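Nucleocapsid (Crimean-congo hemorrhagic fever virus, PDB 4AKL) probably binds single- and double-stranded RNA, takes part in packaging the viral genome, and cuts double-stranded DNA without sequence specificity. Local coordinates at residues E94-N99 with T306-Y311; F324-Q329 with M353-K358; F48-A53 with A57-I62. All blocks are in the same frame, centred on the assembly; numbering follows the deposited sequence.

Interaction 1. Residues E94-N99 with T306-Y311; sequences EWFEKN and TVFSSY
F96 and Y311 mark the closest backbone approach, with CA atoms 8.7 Å apart, although the axes of helices 94-98 and 306-311 come no nearer than 11.7 Å and are inclined at 73°. Aromatic side chains therefore bridge the distance. F308 has CG anti to its backbone N (chi1 -180°), which carries the ring out from its helix to the end of F96: CE1 of F308 lies 3.5 Å from CZ of F96. The two rings are roughly parallel but slid apart, their centroids 5.4 Å from each other, so they have little overlap. W95 meets the same F308 atom from another direction; its CZ3 sits at the edge of the F308 ring, and the two side chains cross at about a right angle. Together with W133 of helix 120-136, which packs edge-to-face against both W95 and F308, these rings form a buried aromatic cluster in the globular head of this largely helical nucleocapsid, where segments separated by 206 residues come together. Nearer the backbone of helix 306-316, CE2 of F96 rests 3.9 Å from CB of Y311, while the tyrosine ring leads away and its OH bonds to A83 O. Within the first segment, N99 ND2 donates to W95 O (3.1 Å, 156°) and lies above one face of the indole toward its rim, without bonding to NE1, which is hydrogen-bonded to D136 OD2.

Interaction 2. Residues F324-Q329 with M353-K358; sequences FPTVSQ and MKWGKK
T326 and W355 both place their leading side-chain atom between the backbone N and the carbonyl carbon, and these two torsions bring them together. In T326 (chi1 74°) the hydroxyl is directed at the other segment. In W355 (chi1 66°) the indole is swung across so that its pyrrole N-H faces that hydroxyl. NE1 donates to T326 OG1 over 3.0 Å with an N-H...O angle of 152°, the oxygen lying at the ring edge but somewhat tilted from its plane. OG1 thus accepts from W355 NE1 and in turn donates to T323 O, just before the segment, which fixes the rotation of the hydroxyl. This pairing satisfies the polar atom of an otherwise apolar, buried indole.

The broad surface of W355 is used by V327. Its CG2 sits over one face, 3.8 Å from the centroid of the five-membered ring in a CH-pi contact, with CE2 the nearest ring atom at 3.6 Å. Farther along the indole, CZ2 lies 3.7 Å from V327 CA, so the six-membered ring runs up to the backbone of helix 324-336. V327 also touches L314 of helix 306-316, so this residue links the indole to that helix. On the more open flank, the bent chain of M353 turns its methyl toward T326, tip to tip, with CE 3.8 Å from OG1. One indole is thus used in two ways, its face on the aliphatic V327 and its N-H on the hydroxyl of T326, to pack helix 324-336 against helix 355-360 in the mainly helical nucleocapsid head.

Interaction 3. Residues F48-A53 with A57-I62; sequences FQMAGA and AQKDSI
M50 and K59 are the nearest CA pair of the two segments, 6.0 Å apart. The short segments run almost antiparallel, at 171°, with axes 9.5 Å apart: a helical hairpin with a very short turn. Packing is tight on the inner side. I62 directs CD1 onto A53 CB at 3.4 Å, closer than usual for two carbons, and its CG2 meets the methyl of M50. The M50 chain leaves its helix with CG anti to the backbone N (chi1 -166°) and then bends twice; the thioether crosses the K59 side chain at about a right angle, M50 SD 3.7 Å from K59 CB, and CE comes to 3.3 Å from K59 O. M50 also touches I436 and T439 of helix 425-440.

The outer side is looser. Q49 crosses I62 obliquely, OE1 being 3.8 Å from CG1, and Q58 lies beside A53; both glutamines are exposed to solvent. K59 bridges the two environments. Its CB and CG pack on M50, and CG also on A53; CE passes 3.3 Å from A53 O, and NZ hydrogen-bonds to G440 O.

No hydrogen bond joins the two segments: van der Waals contacts hold them, several with carbons resting on backbone carbonyl oxygens. The K59 methylene beside the ammonium is probably polarised enough to make its contact with A53 O weakly electrostatic.

Overall arrangement
From the N terminus, interaction 3 comes first and is the most local, folding helix 45-52 back on helix 56-71 across a short turn. Interaction 1 then closes the longest loop, bringing helix 86-98 to helix 306-316 across 206 intervening, mostly helical residues. Interaction 2 follows, closing a 23-residue loop between helices 324-336 and 355-360. The three lie in series; none nests in or crosses another. Interactions 1 and 2 are neighbours, their centres about 16 Å apart, and F392 packs edge-to-face on both Y311 and F324. Interaction 3 stands apart, its centre about 38 Å and 32 Å from those of interactions 1 and 2, at helix 425-440.

Interaction 1. Residues E94-N99 with T306-Y311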
loop_
_atom_site.group_PDB
_atom_site.type_symbol
_atom_site.label_atom_id
_atom_site.label_comp_id
_atom_site.label_asym_id
_atom_site.label_seq_id
_atom_site.Cartn_x
_atom_site.Cartn_y
_atom_site.Cartn_z
ATOM N N GLU A 94 -8.888 -16.230 -9.375
ATOM C CA GLU A 94 -10.198 -16.159 -10.081
ATOM C C GLU A 94 -10.808 -14.758 -9.970
ATOM O O GLU A 94 -11.423 -14.266 -10.915
ATOM C CB GLU A 94 -11.163 -17.248 -9.594
ATOM C CG GLU A 94 -12.539 -17.415 -10.372
ATOM C CD GLU A 94 -12.435 -17.705 -11.928
ATOM O OE1 GLU A 94 -11.331 -17.924 -12.493
ATOM O OE2 GLU A 94 -13.507 -17.691 -12.577
ATOM N N TRP A 95 -10.595 -14.085 -8.843
ATOM C CA TRP A 95 -11.195 -12.762 -8.673
ATOM C C TRP A 95 -10.874 -11.795 -9.869
ATOM O O TRP A 95 -11.758 -11.090 -10.342
ATOM C CB TRP A 95 -10.789 -12.166 -7.350
ATOM C CG TRP A 95 -11.507 -10.870 -7.016
ATOM C CD1 TRP A 95 -12.621 -10.739 -6.251
ATOM C CD2 TRP A 95 -11.144 -9.544 -7.434
ATOM N NE1 TRP A 95 -12.992 -9.400 -6.169
ATOM C CE2 TRP A 95 -12.095 -8.647 -6.877
ATOM C CE3 TRP A 95 -10.110 -9.017 -8.225
ATOM C CZ2 TRP A 95 -12.047 -7.253 -7.094
ATOM C CZ3 TRP A 95 -10.069 -7.609 -8.447
ATOM C CH2 TRP A 95 -11.017 -6.761 -7.877
ATOM N N PHE A 96 -9.625 -11.782 -10.340
ATOM C CA PHE A 96 -9.224 -10.930 -11.485
ATOM C C PHE A 96 -9.979 -11.267 -12.767
ATOM O O PHE A 96 -10.348 -10.382 -13.521
ATOM C CB PHE A 96 -7.676 -10.965 -11.659
ATOM C CG PHE A 96 -6.993 -10.293 -10.534
ATOM C CD1 PHE A 96 -6.873 -8.916 -10.523
ATOM C CD2 PHE A 96 -6.531 -11.029 -9.434
ATOM C CE1 PHE A 96 -6.266 -8.256 -9.448
ATOM C CE2 PHE A 96 -5.933 -10.381 -8.359
ATOM C CZ PHE A 96 -5.798 -9.004 -8.366
ATOM N N GLU A 97 -10.234 -12.549 -12.968
ATOM C CA GLU A 97 -11.021 -13.033 -14.095
ATOM C C GLU A 97 -12.480 -12.553 -14.033
ATOM O O GLU A 97 -13.063 -12.195 -15.056
ATOM C CB GLU A 97 -10.990 -14.565 -14.118
ATOM C CG GLU A 97 -10.835 -15.141 -15.513
ATOM C CD GLU A 97 -9.446 -14.930 -16.030
ATOM O OE1 GLU A 97 -8.507 -15.586 -15.487
ATOM O OE2 GLU A 97 -9.288 -14.107 -16.980
ATOM N N LYS A 98 -13.063 -12.558 -12.835
ATOM C CA LYS A 98 -14.478 -12.096 -12.629
ATOM C C LYS A 98 -14.639 -10.567 -12.491
ATOM O O LYS A 98 -15.762 -10.077 -12.556
ATOM C CB LYS A 98 -15.097 -12.752 -11.373
ATOM C CG LYS A 98 -15.266 -14.254 -11.478
ATOM C CD LYS A 98 -15.275 -14.965 -10.089
ATOM C CE LYS A 98 -16.496 -14.605 -9.256
ATOM N NZ LYS A 98 -16.650 -15.517 -8.072
ATOM N N ASN A 99 -13.537 -9.827 -12.290
ATOM C CA ASN A 99 -13.600 -8.354 -11.987
ATOM C C ASN A 99 -12.778 -7.459 -12.888
ATOM O O ASN A 99 -12.504 -6.295 -12.555
ATOM C CB ASN A 99 -13.215 -8.102 -10.538
ATOM C CG ASN A 99 -14.280 -8.522 -9.593
ATOM O OD1 ASN A 99 -15.275 -7.800 -9.411
ATOM N ND2 ASN A 99 -14.111 -9.682 -8.988
ATOM N N THR A 306 0.157 -5.235 -0.318
ATOM C CA THR A 306 1.128 -6.264 -0.600
ATOM C C THR A 306 0.498 -7.533 -1.123
ATOM O O THR A 306 0.938 -8.078 -2.117
ATOM C CB THR A 306 2.012 -6.537 0.654
ATOM O OG1 THR A 306 2.754 -5.357 0.939
ATOM C CG2 THR A 306 3.021 -7.721 0.478
ATOM N N VAL A 307 -0.542 -7.997 -0.476
ATOM C CA VAL A 307 -1.125 -9.209 -0.909
ATOM C C VAL A 307 -1.925 -9.023 -2.221
ATOM O O VAL A 307 -1.848 -9.867 -3.113
ATOM C CB VAL A 307 -1.934 -9.894 0.231
ATOM C CG1 VAL A 307 -3.210 -9.149 0.534
ATOM C CG2 VAL A 307 -2.228 -11.369 -0.173
ATOM N N PHE A 308 -2.643 -7.907 -2.343
ATOM C CA PHE A 308 -3.427 -7.647 -3.546
ATOM C C PHE A 308 -2.555 -7.548 -4.777
ATOM O O PHE A 308 -2.818 -8.202 -5.816
ATOM C CB PHE A 308 -4.281 -6.382 -3.386
ATOM C CG PHE A 308 -5.119 -6.061 -4.585
ATOM C CD1 PHE A 308 -6.144 -6.917 -4.992
ATOM C CD2 PHE A 308 -4.875 -4.941 -5.337
ATOM C CE1 PHE A 308 -6.901 -6.646 -6.073
ATOM C CE2 PHE A 308 -5.605 -4.652 -6.416
ATOM C CZ PHE A 308 -6.644 -5.491 -6.814
ATOM N N SER A 309 -1.525 -6.694 -4.671
ATOM C CA SER A 309 -0.612 -6.489 -5.757
ATOM C C SER A 309 0.081 -7.804 -6.050
ATOM O O SER A 309 0.247 -8.152 -7.185
ATOM C CB SER A 309 0.394 -5.353 -5.449
ATOM O OG SER A 309 -0.125 -4.050 -5.700
ATOM N N SER A 310 0.448 -8.571 -5.036
ATOM C CA SER A 310 1.085 -9.833 -5.332
ATOM C C SER A 310 0.213 -10.810 -6.159
ATOM O O SER A 310 0.742 -11.502 -7.049
ATOM C CB SER A 310 1.658 -10.484 -4.054
ATOM O OG SER A 310 2.803 -9.692 -3.582
ATOM N N TYR A 311 -1.095 -10.843 -5.873
ATOM C CA TYR A 311 -2.022 -11.701 -6.597
ATOM C C TYR A 311 -2.276 -11.149 -8.022
ATOM O O TYR A 311 -2.431 -11.933 -8.993
ATOM C CB TYR A 311 -3.333 -11.899 -5.808
ATOM C CG TYR A 311 -3.310 -13.177 -5.007
ATOM C CD1 TYR A 311 -3.600 -14.374 -5.598
ATOM C CD2 TYR A 311 -2.951 -13.188 -3.668
ATOM C CE1 TYR A 311 -3.568 -15.572 -4.875
ATOM C CE2 TYR A 311 -2.908 -14.364 -2.941
ATOM C CZ TYR A 311 -3.213 -15.550 -3.549
ATOM O OH TYR A 311 -3.135 -16.690 -2.834
#

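Interaction 2. Residues F324-Q329 with M353-K358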
loop_
_atom_site.group_PDB
_atom_site.type_symbol
_atom_site.label_atom_id
_atom_site.label_comp_id
_atom_site.label_asym_id
_atom_site.label_seq_id
_atom_site.Cartn_x
_atom_site.Cartn_y
_atom_site.Cartn_z
ATOM N N PHE A 324 1.177 -22.541 -9.398
ATOM C CA PHE A 324 1.534 -21.666 -8.243
ATOM C C PHE A 324 2.638 -22.212 -7.364
ATOM O O PHE A 324 3.502 -21.456 -6.960
ATOM C CB PHE A 324 0.303 -21.356 -7.375
ATOM C CG PHE A 324 0.640 -20.667 -6.102
ATOM C CD1 PHE A 324 0.850 -19.294 -6.074
ATOM C CD2 PHE A 324 0.794 -21.381 -4.933
ATOM C CE1 PHE A 324 1.189 -18.656 -4.883
ATOM C CE2 PHE A 324 1.126 -20.737 -3.749
ATOM C CZ PHE A 324 1.312 -19.407 -3.732
ATOM N N PRO A 325 2.638 -23.540 -7.076
ATOM C CA PRO A 325 3.691 -24.041 -6.189
ATOM C C PRO A 325 5.147 -23.810 -6.680
ATOM O O PRO A 325 6.068 -23.706 -5.852
ATOM C CB PRO A 325 3.387 -25.540 -6.106
ATOM C CG PRO A 325 1.922 -25.634 -6.457
ATOM C CD PRO A 325 1.766 -24.634 -7.527
ATOM N N THR A 326 5.331 -23.708 -7.988
ATOM C CA THR A 326 6.647 -23.342 -8.590
ATOM C C THR A 326 7.008 -21.849 -8.388
ATOM O O THR A 326 8.229 -21.466 -8.293
ATOM C CB THR A 326 6.688 -23.726 -10.089
ATOM O OG1 THR A 326 5.885 -22.818 -10.841
ATOM C CG2 THR A 326 6.174 -25.182 -10.313
ATOM N N VAL A 327 5.986 -20.973 -8.317
ATOM C CA VAL A 327 6.261 -19.560 -8.014
ATOM C C VAL A 327 6.738 -19.480 -6.568
ATOM O O VAL A 327 7.722 -18.835 -6.240
ATOM C CB VAL A 327 5.027 -18.654 -8.190
ATOM C CG1 VAL A 327 5.362 -17.245 -7.801
ATOM C CG2 VAL A 327 4.512 -18.700 -9.641
ATOM N N SER A 328 5.996 -20.166 -5.713
ATOM C CA SER A 328 6.314 -20.296 -4.315
ATOM C C SER A 328 7.724 -20.851 -4.123
ATOM O O SER A 328 8.499 -20.348 -3.330
ATOM C CB SER A 328 5.259 -21.162 -3.629
ATOM O OG SER A 328 5.636 -21.518 -2.312
ATOM N N GLN A 329 8.067 -21.877 -4.871
ATOM C CA GLN A 329 9.387 -22.479 -4.730
ATOM C C GLN A 329 10.480 -21.483 -5.147
ATOM O O GLN A 329 11.502 -21.324 -4.450
ATOM C CB GLN A 329 9.509 -23.738 -5.548
ATOM C CG GLN A 329 10.717 -24.598 -5.121
ATOM C CD GLN A 329 10.416 -25.316 -3.843
ATOM O OE1 GLN A 329 9.300 -25.836 -3.662
ATOM N NE2 GLN A 329 11.375 -25.349 -2.944
ATOM N N MET A 353 9.320 -22.555 -17.160
ATOM C CA MET A 353 7.947 -22.187 -16.831
ATOM C C MET A 353 7.561 -20.959 -17.621
ATOM O O MET A 353 8.309 -19.946 -17.582
ATOM C CB MET A 353 7.838 -21.820 -15.349
ATOM C CG MET A 353 8.212 -22.925 -14.364
ATOM S SD MET A 353 7.376 -24.479 -14.572
ATOM C CE MET A 353 5.643 -23.979 -14.440
ATOM N N LYS A 354 6.420 -21.019 -18.336
ATOM C CA LYS A 354 5.970 -19.867 -19.144
ATOM C C LYS A 354 5.736 -18.603 -18.320
ATOM O O LYS A 354 5.908 -17.485 -18.820
ATOM C CB LYS A 354 4.694 -20.223 -19.924
ATOM C CG LYS A 354 4.955 -21.016 -21.169
ATOM C CD LYS A 354 3.648 -21.384 -21.852
ATOM C CE LYS A 354 3.854 -22.303 -23.069
ATOM N NZ LYS A 354 2.637 -23.104 -23.395
ATOM N N TRP A 355 5.366 -18.752 -17.035
ATOM C CA TRP A 355 5.137 -17.580 -16.215
ATOM C C TRP A 355 6.380 -16.733 -15.989
ATOM O O TRP A 355 6.247 -15.567 -15.609
ATOM C CB TRP A 355 4.475 -17.933 -14.850
ATOM C CG TRP A 355 5.298 -18.752 -13.865
ATOM C CD1 TRP A 355 5.128 -20.067 -13.604
ATOM C CD2 TRP A 355 6.378 -18.301 -12.989
ATOM N NE1 TRP A 355 6.022 -20.470 -12.667
ATOM C CE2 TRP A 355 6.801 -19.415 -12.265
ATOM C CE3 TRP A 355 7.025 -17.084 -12.781
ATOM C CZ2 TRP A 355 7.857 -19.374 -11.342
ATOM C CZ3 TRP A 355 8.060 -17.018 -11.828
ATOM C CH2 TRP A 355 8.466 -18.178 -11.119
ATOM N N GLY A 356 7.588 -17.299 -16.223
ATOM C CA GLY A 356 8.823 -16.598 -15.944
ATOM C C GLY A 356 8.921 -15.317 -16.736
ATOM O O GLY A 356 9.042 -14.236 -16.198
ATOM N N LYS A 357 8.858 -15.469 -18.041
ATOM C CA LYS A 357 9.033 -14.348 -18.934
ATOM C C LYS A 357 7.890 -13.398 -18.795
ATOM O O LYS A 357 8.108 -12.169 -18.917
ATOM C CB LYS A 357 9.193 -14.809 -20.404
ATOM C CG LYS A 357 10.657 -15.212 -20.723
ATOM C CD LYS A 357 10.835 -15.760 -22.124
ATOM C CE LYS A 357 12.254 -16.314 -22.314
ATOM N NZ LYS A 357 12.395 -17.705 -21.856
ATOM N N LYS A 358 6.688 -13.925 -18.543
ATOM C CA LYS A 358 5.518 -13.058 -18.374
ATOM C C LYS A 358 5.660 -12.216 -17.120
ATOM O O LYS A 358 5.268 -11.099 -17.144
ATOM C CB LYS A 358 4.195 -13.847 -18.384
ATOM C CG LYS A 358 3.922 -14.512 -19.695
ATOM C CD LYS A 358 2.688 -15.370 -19.586
ATOM C CE LYS A 358 2.454 -16.206 -20.817
ATOM N NZ LYS A 358 1.861 -17.549 -20.407
#

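Interaction 3. Residues F48-A53 with A57-I62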
loop_
_atom_site.group_PDB
_atom_site.type_symbol
_atom_site.label_atom_id
_atom_site.label_comp_id
_atom_site.label_asym_id
_atom_site.label_seq_id
_atom_site.Cartn_x
_atom_site.Cartn_y
_atom_site.Cartn_z
ATOM N N PHE A 48 30.507 -3.238 10.006
ATOM C CA PHE A 48 31.947 -3.250 9.880
ATOM C C PHE A 48 32.356 -3.792 8.527
ATOM O O PHE A 48 33.265 -3.274 7.935
ATOM C CB PHE A 48 32.612 -4.072 11.002
ATOM C CG PHE A 48 32.203 -3.639 12.350
ATOM C CD1 PHE A 48 32.407 -2.332 12.747
ATOM C CD2 PHE A 48 31.564 -4.530 13.228
ATOM C CE1 PHE A 48 32.010 -1.908 14.001
ATOM C CE2 PHE A 48 31.160 -4.117 14.485
ATOM C CZ PHE A 48 31.381 -2.797 14.883
ATOM N N GLN A 49 31.669 -4.837 8.066
ATOM C CA GLN A 49 31.881 -5.365 6.722
ATOM C C GLN A 49 31.631 -4.283 5.686
ATOM O O GLN A 49 32.455 -4.071 4.775
ATOM C CB GLN A 49 30.963 -6.551 6.419
ATOM C CG GLN A 49 31.248 -7.862 7.201
ATOM C CD GLN A 49 30.272 -8.961 6.786
ATOM O OE1 GLN A 49 29.705 -8.928 5.670
ATOM N NE2 GLN A 49 30.047 -9.904 7.662
ATOM N N MET A 50 30.500 -3.595 5.841
ATOM C CA MET A 50 30.110 -2.527 4.925
ATOM C C MET A 50 31.182 -1.469 4.883
ATOM O O MET A 50 31.614 -1.087 3.803
ATOM C CB MET A 50 28.742 -1.904 5.309
ATOM C CG MET A 50 28.135 -1.049 4.253
ATOM S SD MET A 50 27.823 -1.935 2.659
ATOM C CE MET A 50 26.204 -2.569 2.950
ATOM N N ALA A 51 31.641 -1.033 6.064
ATOM C CA ALA A 51 32.659 -0.021 6.188
ATOM C C ALA A 51 34.023 -0.423 5.563
ATOM O O ALA A 51 34.775 0.437 5.111
ATOM C CB ALA A 51 32.843 0.337 7.680
ATOM N N GLY A 52 34.347 -1.721 5.576
ATOM C CA GLY A 52 35.599 -2.236 4.967
ATOM C C GLY A 52 35.463 -2.600 3.483
ATOM O O GLY A 52 36.424 -2.971 2.848
ATOM N N ALA A 53 34.263 -2.493 2.938
ATOM C CA ALA A 53 34.007 -2.855 1.543
ATOM C C ALA A 53 34.202 -1.632 0.617
ATOM O O ALA A 53 33.652 -0.553 0.895
ATOM C CB ALA A 53 32.584 -3.406 1.399
ATOM N N ALA A 57 29.383 -4.073 -5.712
ATOM C CA ALA A 57 28.860 -5.445 -5.660
ATOM C C ALA A 57 29.063 -6.092 -4.257
ATOM O O ALA A 57 28.144 -6.697 -3.700
ATOM C CB ALA A 57 29.486 -6.275 -6.739
ATOM N N GLN A 58 30.257 -5.949 -3.705
ATOM C CA GLN A 58 30.539 -6.404 -2.342
ATOM C C GLN A 58 29.480 -5.796 -1.339
ATOM O O GLN A 58 28.922 -6.498 -0.486
ATOM C CB GLN A 58 31.960 -6.020 -1.961
ATOM C CG GLN A 58 32.626 -6.913 -0.919
ATOM C CD GLN A 58 33.990 -6.384 -0.463
ATOM O OE1 GLN A 58 34.529 -5.394 -1.020
ATOM N NE2 GLN A 58 34.556 -7.035 0.557
ATOM N N LYS A 59 29.222 -4.498 -1.495
ATOM C CA LYS A 59 28.300 -3.747 -0.671
ATOM C C LYS A 59 26.848 -4.212 -0.833
ATOM O O LYS A 59 26.150 -4.342 0.163
ATOM C CB LYS A 59 28.404 -2.234 -0.977
ATOM C CG LYS A 59 29.735 -1.540 -0.524
ATOM C CD LYS A 59 29.632 -0.008 -0.743
ATOM C CE LYS A 59 30.870 0.788 -0.211
ATOM N NZ LYS A 59 30.666 2.319 -0.150
ATOM N N ASP A 60 26.403 -4.449 -2.066
ATOM C CA ASP A 60 25.023 -4.952 -2.285
ATOM C C ASP A 60 24.882 -6.317 -1.619
ATOM O O ASP A 60 23.900 -6.599 -0.998
ATOM C CB ASP A 60 24.692 -5.148 -3.766
ATOM C CG ASP A 60 24.696 -3.856 -4.559
ATOM O OD1 ASP A 60 24.136 -2.862 -4.095
ATOM O OD2 ASP A 60 25.271 -3.861 -5.677
ATOM N N SER A 61 25.900 -7.143 -1.776
ATOM C CA SER A 61 25.949 -8.455 -1.180
ATOM C C SER A 61 25.879 -8.406 0.373
ATOM O O SER A 61 25.143 -9.196 0.998
ATOM C CB SER A 61 27.229 -9.153 -1.658
ATOM O OG SER A 61 27.429 -10.389 -0.995
ATOM N N ILE A 62 26.639 -7.479 0.975
ATOM C CA ILE A 62 26.623 -7.297 2.438
ATOM C C ILE A 62 25.208 -6.900 2.894
ATOM O O ILE A 62 24.629 -7.493 3.834
ATOM C CB ILE A 62 27.651 -6.254 2.911
ATOM C CG1 ILE A 62 29.084 -6.756 2.641
ATOM C CG2 ILE A 62 27.463 -5.959 4.399
ATOM C CD1 ILE A 62 30.179 -5.615 2.461
#